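Local coordinates for protein STU0660 (Streptococcus thermophilus, PDB 3ZTH) that probably binds DNA as a large, magnesium-binding Csn2 protein taking part in CRISPR-mediated bacterial immunity, at residues V254-L264 against L293-K303. Sequence-based numbering, arbitrary orientation.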
ATOM      1  N   VAL A 254       8.137 -36.303 -29.663  1.00 25.93           N
ATOM      2  CA  VAL A 254       9.424 -36.204 -29.005  1.00 25.38           C
ATOM      3  C   VAL A 254      10.172 -35.209 -29.870  1.00 26.05           C
ATOM      4  O   VAL A 254      10.516 -35.503 -31.008  1.00 25.64           O
ATOM      5  CB  VAL A 254      10.173 -37.534 -29.010  1.00 24.33           C
ATOM      6  CG1 VAL A 254      11.592 -37.325 -28.535  1.00 22.78           C
ATOM      7  CG2 VAL A 254       9.462 -38.531 -28.115  1.00 25.20           C
ATOM      8  N   ASN A 255      10.392 -34.017 -29.336  1.00 27.84           N
ATOM      9  CA  ASN A 255      11.085 -32.973 -30.071  1.00 28.18           C
ATOM     10  C   ASN A 255      12.549 -32.860 -29.654  1.00 29.12           C
ATOM     11  O   ASN A 255      12.859 -32.650 -28.476  1.00 31.12           O
ATOM     12  CB  ASN A 255      10.360 -31.641 -29.860  1.00 27.19           C
ATOM     13  CG  ASN A 255       8.991 -31.607 -30.538  1.00 27.89           C
ATOM     14  OD1 ASN A 255       8.879 -31.329 -31.737  1.00 26.97           O
ATOM     15  ND2 ASN A 255       7.950 -31.912 -29.776  1.00 24.70           N
ATOM     16  N   ILE A 256      13.443 -33.009 -30.624  1.00 27.88           N
ATOM     17  CA  ILE A 256      14.872 -32.925 -30.363  1.00 26.94           C
ATOM     18  C   ILE A 256      15.343 -31.511 -30.660  1.00 28.71           C
ATOM     19  O   ILE A 256      15.223 -31.043 -31.791  1.00 31.19           O
ATOM     20  CB  ILE A 256      15.663 -33.887 -31.271  1.00 27.00           C
ATOM     21  CG1 ILE A 256      15.033 -35.277 -31.236  1.00 26.04           C
ATOM     22  CG2 ILE A 256      17.124 -33.950 -30.824  1.00 24.63           C
ATOM     23  CD1 ILE A 256      15.646 -36.243 -32.227  1.00 26.94           C
ATOM     24  N   LEU A 257      15.867 -30.835 -29.647  1.00 28.24           N
ATOM     25  CA  LEU A 257      16.375 -29.479 -29.802  1.00 29.92           C
ATOM     26  C   LEU A 257      17.889 -29.458 -29.591  1.00 32.07           C
ATOM     27  O   LEU A 257      18.360 -29.335 -28.455  1.00 34.15           O
ATOM     28  CB  LEU A 257      15.700 -28.544 -28.793  1.00 27.89           C
ATOM     29  CG  LEU A 257      14.554 -27.684 -29.346  1.00 30.63           C
ATOM     30  CD1 LEU A 257      13.500 -28.586 -29.972  1.00 31.38           C
ATOM     31  CD2 LEU A 257      13.943 -26.815 -28.239  1.00 27.09           C
ATOM     32  N   SER A 258      18.654 -29.584 -30.674  1.00 32.54           N
ATOM     33  CA  SER A 258      20.118 -29.577 -30.570  1.00 34.07           C
ATOM     34  C   SER A 258      20.732 -28.583 -31.545  1.00 33.42           C
ATOM     35  O   SER A 258      20.334 -27.420 -31.572  1.00 31.46           O
ATOM     36  CB  SER A 258      20.697 -30.975 -30.829  1.00 35.55           C
ATOM     37  OG  SER A 258      20.480 -31.859 -29.734  1.00 39.80           O
ATOM     38  N   ASP A 259      21.713 -29.020 -32.329  1.00 34.62           N
ATOM     39  CA  ASP A 259      22.316 -28.114 -33.302  1.00 36.59           C
ATOM     40  C   ASP A 259      21.265 -27.837 -34.368  1.00 36.82           C
ATOM     41  O   ASP A 259      21.418 -26.950 -35.206  1.00 36.23           O
ATOM     42  CB  ASP A 259      23.565 -28.725 -33.941  1.00 36.90           C
ATOM     43  CG  ASP A 259      24.685 -28.928 -32.948  1.00 39.15           C
ATOM     44  OD1 ASP A 259      24.808 -28.126 -32.001  1.00 41.38           O
ATOM     45  OD2 ASP A 259      25.461 -29.886 -33.121  1.00 45.75           O
ATOM     46  N   GLN A 260      20.189 -28.613 -34.321  1.00 37.08           N
ATOM     47  CA  GLN A 260      19.075 -28.454 -35.240  1.00 38.75           C
ATOM     48  C   GLN A 260      17.821 -28.920 -34.523  1.00 36.64           C
ATOM     49  O   GLN A 260      17.906 -29.559 -33.469  1.00 34.06           O
ATOM     50  CB  GLN A 260      19.305 -29.274 -36.517  1.00 43.71           C
ATOM     51  CG  GLN A 260      19.540 -28.407 -37.753  1.00 50.13           C
ATOM     52  CD  GLN A 260      20.622 -28.958 -38.655  1.00 55.33           C
ATOM     53  OE1 GLN A 260      20.587 -30.132 -39.047  1.00 58.75           O
ATOM     54  NE2 GLN A 260      21.597 -28.114 -38.993  1.00 54.86           N
ATOM     55  N   VAL A 261      16.663 -28.579 -35.079  1.00 34.53           N
ATOM     56  CA  VAL A 261      15.399 -28.977 -34.485  1.00 34.31           C
ATOM     57  C   VAL A 261      14.613 -29.927 -35.387  1.00 34.48           C
ATOM     58  O   VAL A 261      14.369 -29.632 -36.555  1.00 36.40           O
ATOM     59  CB  VAL A 261      14.522 -27.739 -34.154  1.00 34.18           C
ATOM     60  CG1 VAL A 261      13.161 -28.183 -33.609  1.00 32.35           C
ATOM     61  CG2 VAL A 261      15.217 -26.875 -33.116  1.00 32.37           C
ATOM     62  N   GLU A 262      14.221 -31.070 -34.830  1.00 32.87           N
ATOM     63  CA  GLU A 262      13.446 -32.075 -35.552  1.00 31.11           C
ATOM     64  C   GLU A 262      12.649 -32.866 -34.524  1.00 30.11           C
ATOM     65  O   GLU A 262      13.011 -32.907 -33.349  1.00 29.73           O
ATOM     66  CB  GLU A 262      14.366 -33.066 -36.275  1.00 33.89           C
ATOM     67  CG  GLU A 262      15.421 -32.463 -37.198  1.00 41.78           C
ATOM     68  CD  GLU A 262      14.867 -31.971 -38.540  1.00 45.58           C
ATOM     69  OE1 GLU A 262      13.655 -32.157 -38.818  1.00 45.15           O
ATOM     70  OE2 GLU A 262      15.662 -31.394 -39.321  1.00 48.32           O
ATOM     71  N   HIS A 263      11.555 -33.482 -34.950  1.00 29.34           N
ATOM     72  CA  HIS A 263      10.797 -34.325 -34.039  1.00 29.84           C
ATOM     73  C   HIS A 263      10.912 -35.731 -34.612  1.00 30.74           C
ATOM     74  O   HIS A 263      11.131 -35.891 -35.815  1.00 30.75           O
ATOM     75  CB  HIS A 263       9.339 -33.868 -33.919  1.00 29.46           C
ATOM     76  CG  HIS A 263       8.582 -33.859 -35.206  1.00 31.91           C
ATOM     77  ND1 HIS A 263       8.285 -35.010 -35.904  1.00 34.82           N
ATOM     78  CD2 HIS A 263       8.010 -32.844 -35.896  1.00 32.34           C
ATOM     79  CE1 HIS A 263       7.557 -34.705 -36.964  1.00 33.48           C
ATOM     80  NE2 HIS A 263       7.376 -33.396 -36.982  1.00 33.15           N
ATOM     81  N   LEU A 264      10.827 -36.748 -33.758  1.00 31.65           N
ATOM     82  CA  LEU A 264      10.937 -38.127 -34.227  1.00 31.69           C
ATOM     83  C   LEU A 264       9.759 -38.501 -35.116  1.00 33.44           C
ATOM     84  O   LEU A 264       8.735 -37.801 -35.153  1.00 33.60           O
ATOM     85  CB  LEU A 264      11.004 -39.108 -33.049  1.00 30.70           C
ATOM     86  CG  LEU A 264      12.249 -39.092 -32.150  1.00 29.87           C
ATOM     87  CD1 LEU A 264      12.107 -40.139 -31.059  1.00 24.42           C
ATOM     88  CD2 LEU A 264      13.490 -39.356 -32.980  1.00 25.30           C
ATOM     89  N   LEU A 293      16.774 -46.340 -29.047  1.00 34.05           N
ATOM     90  CA  LEU A 293      16.224 -45.061 -29.481  1.00 32.43           C
ATOM     91  C   LEU A 293      15.989 -44.110 -28.295  1.00 32.33           C
ATOM     92  O   LEU A 293      16.143 -42.892 -28.416  1.00 31.57           O
ATOM     93  CB  LEU A 293      14.915 -45.304 -30.238  1.00 31.12           C
ATOM     94  CG  LEU A 293      14.144 -44.099 -30.790  1.00 32.02           C
ATOM     95  CD1 LEU A 293      14.958 -43.371 -31.886  1.00 28.61           C
ATOM     96  CD2 LEU A 293      12.820 -44.606 -31.341  1.00 30.35           C
ATOM     97  N   GLU A 294      15.621 -44.671 -27.148  1.00 32.00           N
ATOM     98  CA  GLU A 294      15.386 -43.876 -25.948  1.00 31.39           C
ATOM     99  C   GLU A 294      16.701 -43.352 -25.375  1.00 29.06           C
ATOM    100  O   GLU A 294      16.762 -42.268 -24.806  1.00 29.74           O
ATOM    101  CB  GLU A 294      14.686 -44.724 -24.897  1.00 32.24           C
ATOM    102  CG  GLU A 294      13.320 -44.222 -24.520  1.00 37.68           C
ATOM    103  CD  GLU A 294      12.514 -45.258 -23.753  1.00 39.92           C
ATOM    104  OE1 GLU A 294      13.087 -45.920 -22.855  1.00 38.75           O
ATOM    105  OE2 GLU A 294      11.307 -45.401 -24.048  1.00 40.32           O
ATOM    106  N   THR A 295      17.750 -44.141 -25.531  1.00 27.47           N
ATOM    107  CA  THR A 295      19.072 -43.788 -25.040  1.00 27.94           C
ATOM    108  C   THR A 295      19.749 -42.683 -25.843  1.00 28.16           C
ATOM    109  O   THR A 295      20.283 -41.731 -25.286  1.00 28.26           O
ATOM    110  CB  THR A 295      20.006 -45.013 -25.092  1.00 27.97           C
ATOM    111  OG1 THR A 295      19.523 -46.018 -24.194  1.00 27.51           O
ATOM    112  CG2 THR A 295      21.438 -44.618 -24.733  1.00 24.50           C
ATOM    113  N   VAL A 296      19.708 -42.827 -27.161  1.00 28.85           N
ATOM    114  CA  VAL A 296      20.376 -41.915 -28.078  1.00 29.23           C
ATOM    115  C   VAL A 296      19.669 -40.642 -28.518  1.00 29.79           C
ATOM    116  O   VAL A 296      20.330 -39.635 -28.798  1.00 31.05           O
ATOM    117  CB  VAL A 296      20.805 -42.680 -29.351  1.00 30.11           C
ATOM    118  CG1 VAL A 296      21.409 -41.727 -30.341  1.00 36.50           C
ATOM    119  CG2 VAL A 296      21.801 -43.759 -29.001  1.00 26.37           C
ATOM    120  N   THR A 297      18.345 -40.669 -28.595  1.00 28.67           N
ATOM    121  CA  THR A 297      17.611 -39.491 -29.046  1.00 29.25           C
ATOM    122  C   THR A 297      18.085 -38.145 -28.486  1.00 29.72           C
ATOM    123  O   THR A 297      18.222 -37.176 -29.227  1.00 29.03           O
ATOM    124  CB  THR A 297      16.112 -39.638 -28.777  1.00 28.50           C
ATOM    125  OG1 THR A 297      15.588 -40.687 -29.604  1.00 30.56           O
ATOM    126  CG2 THR A 297      15.393 -38.354 -29.098  1.00 26.22           C
ATOM    127  N   PRO A 298      18.337 -38.065 -27.171  1.00 30.62           N
ATOM    128  CA  PRO A 298      18.793 -36.790 -26.604  1.00 29.53           C
ATOM    129  C   PRO A 298      20.100 -36.268 -27.223  1.00 30.53           C
ATOM    130  O   PRO A 298      20.402 -35.074 -27.137  1.00 31.01           O
ATOM    131  CB  PRO A 298      18.950 -37.116 -25.119  1.00 26.56           C
ATOM    132  CG  PRO A 298      17.918 -38.172 -24.908  1.00 28.88           C
ATOM    133  CD  PRO A 298      18.098 -39.055 -26.107  1.00 27.90           C
ATOM    134  N   TYR A 299      20.869 -37.156 -27.846  1.00 30.37           N
ATOM    135  CA  TYR A 299      22.141 -36.759 -28.444  1.00 33.03           C
ATOM    136  C   TYR A 299      22.134 -36.600 -29.958  1.00 32.05           C
ATOM    137  O   TYR A 299      23.178 -36.381 -30.552  1.00 33.16           O
ATOM    138  CB  TYR A 299      23.229 -37.762 -28.060  1.00 36.07           C
ATOM    139  CG  TYR A 299      23.450 -37.842 -26.577  1.00 41.13           C
ATOM    140  CD1 TYR A 299      24.095 -36.810 -25.893  1.00 43.31           C
ATOM    141  CD2 TYR A 299      22.966 -38.925 -25.842  1.00 44.91           C
ATOM    142  CE1 TYR A 299      24.250 -36.852 -24.501  1.00 44.91           C
ATOM    143  CE2 TYR A 299      23.114 -38.979 -24.452  1.00 45.73           C
ATOM    144  CZ  TYR A 299      23.754 -37.941 -23.791  1.00 45.63           C
ATOM    145  OH  TYR A 299      23.885 -37.993 -22.426  1.00 44.54           O
ATOM    146  N   LEU A 300      20.969 -36.700 -30.584  1.00 31.84           N
ATOM    147  CA  LEU A 300      20.890 -36.575 -32.032  1.00 32.87           C
ATOM    148  C   LEU A 300      21.051 -35.133 -32.481  1.00 33.38           C
ATOM    149  O   LEU A 300      20.816 -34.210 -31.709  1.00 35.27           O
ATOM    150  CB  LEU A 300      19.548 -37.122 -32.523  1.00 33.07           C
ATOM    151  CG  LEU A 300      19.336 -38.596 -32.166  1.00 35.15           C
ATOM    152  CD1 LEU A 300      17.935 -39.040 -32.535  1.00 34.60           C
ATOM    153  CD2 LEU A 300      20.385 -39.439 -32.891  1.00 37.85           C
ATOM    154  N   LEU A 301      21.460 -34.942 -33.731  1.00 34.59           N
ATOM    155  CA  LEU A 301      21.630 -33.604 -34.297  1.00 34.70           C
ATOM    156  C   LEU A 301      22.567 -32.743 -33.453  1.00 35.22           C
ATOM    157  O   LEU A 301      22.345 -31.547 -33.286  1.00 34.48           O
ATOM    158  CB  LEU A 301      20.267 -32.910 -34.410  1.00 31.79           C
ATOM    159  CG  LEU A 301      19.081 -33.824 -34.745  1.00 32.27           C
ATOM    160  CD1 LEU A 301      17.791 -33.014 -34.730  1.00 32.19           C
ATOM    161  CD2 LEU A 301      19.288 -34.487 -36.091  1.00 29.17           C
ATOM    162  N   THR A 302      23.615 -33.352 -32.921  1.00 37.18           N
ATOM    163  CA  THR A 302      24.555 -32.605 -32.100  1.00 40.89           C
ATOM    164  C   THR A 302      25.995 -32.897 -32.473  1.00 42.22           C
ATOM    165  O   THR A 302      26.458 -34.032 -32.326  1.00 42.26           O
ATOM    166  CB  THR A 302      24.404 -32.935 -30.589  1.00 40.54           C
ATOM    167  OG1 THR A 302      23.056 -32.713 -30.166  1.00 42.59           O
ATOM    168  CG2 THR A 302      25.322 -32.046 -29.769  1.00 39.05           C
ATOM    169  N   LYS A 303      26.699 -31.891 -32.976  1.00 43.43           N
ATOM    170  CA  LYS A 303      28.100 -32.086 -33.283  1.00 47.69           C
ATOM    171  C   LYS A 303      28.706 -31.935 -31.901  1.00 49.26           C
ATOM    172  O   LYS A 303      28.629 -30.863 -31.306  1.00 48.57           O
ATOM    173  CB  LYS A 303      28.645 -30.995 -34.198  1.00 49.23           C
ATOM    174  CG  LYS A 303      30.100 -31.239 -34.550  1.00 52.77           C
ATOM    175  CD  LYS A 303      30.789 -30.007 -35.111  1.00 57.59           C
ATOM    176  CE  LYS A 303      32.261 -30.305 -35.389  1.00 59.90           C
ATOM    177  NZ  LYS A 303      33.009 -29.107 -35.871  1.00 64.48           N
TER
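L301 lays its isobutyl end over the hairpin of strands 254-257 and 261-263, and around it the loop 300-303 is tied to the turn 258-260. With CG beside its backbone N (chi1 -35°), the L301 side chain crosses that of E262 at about a right angle, its CD1 3.5 Å from CG of E262; the same methyl lies 4.1 Å from CG2 of I256. I256 carries the packing on toward T297 and L300: its CD1 sits 3.6 Å from CD1 of L300, while the CG2 methyl of T297 lies across its CG1 at 3.8 Å. L264 meets T297 tip to tip, CD1 to OG1.

Polar bonds fasten the other end. Backbone N of D259 gives a hydrogen bond of 2.8 Å to O of L301. In return, N of K303 bonds to OD2 of D259, although the modelled 2.4 Å is too short to be trusted. Beside the D259-L301 bond, OG of S258 stands 2.7 Å from OG1 of T302 and 3.1 Å from O of L300.

One step out, T297, in the 3-10 segment 297-299, is held by O of L293: its OG1 and backbone N reach that oxygen from opposite faces of the carbonyl plane, leaving CG2 turned to I256. Helix 312-324 packs against L293 and L300 through L321 and L318. Strand 254-257 pairs in parallel with strand 20-24, and strand 261-263 forms the antiparallel edge of the sheet in this P-loop-clan fold; Q26, a magnesium ligand together with D240, hydrogen-bonds to P298 O through its NE2 and to S258 OG through its backbone N. The contact thus joins greasy packing around T297 and L300 to a polar seam at the hairpin turn, and that seam, sharing Q26 with the metal site, probably helps to position this ligand.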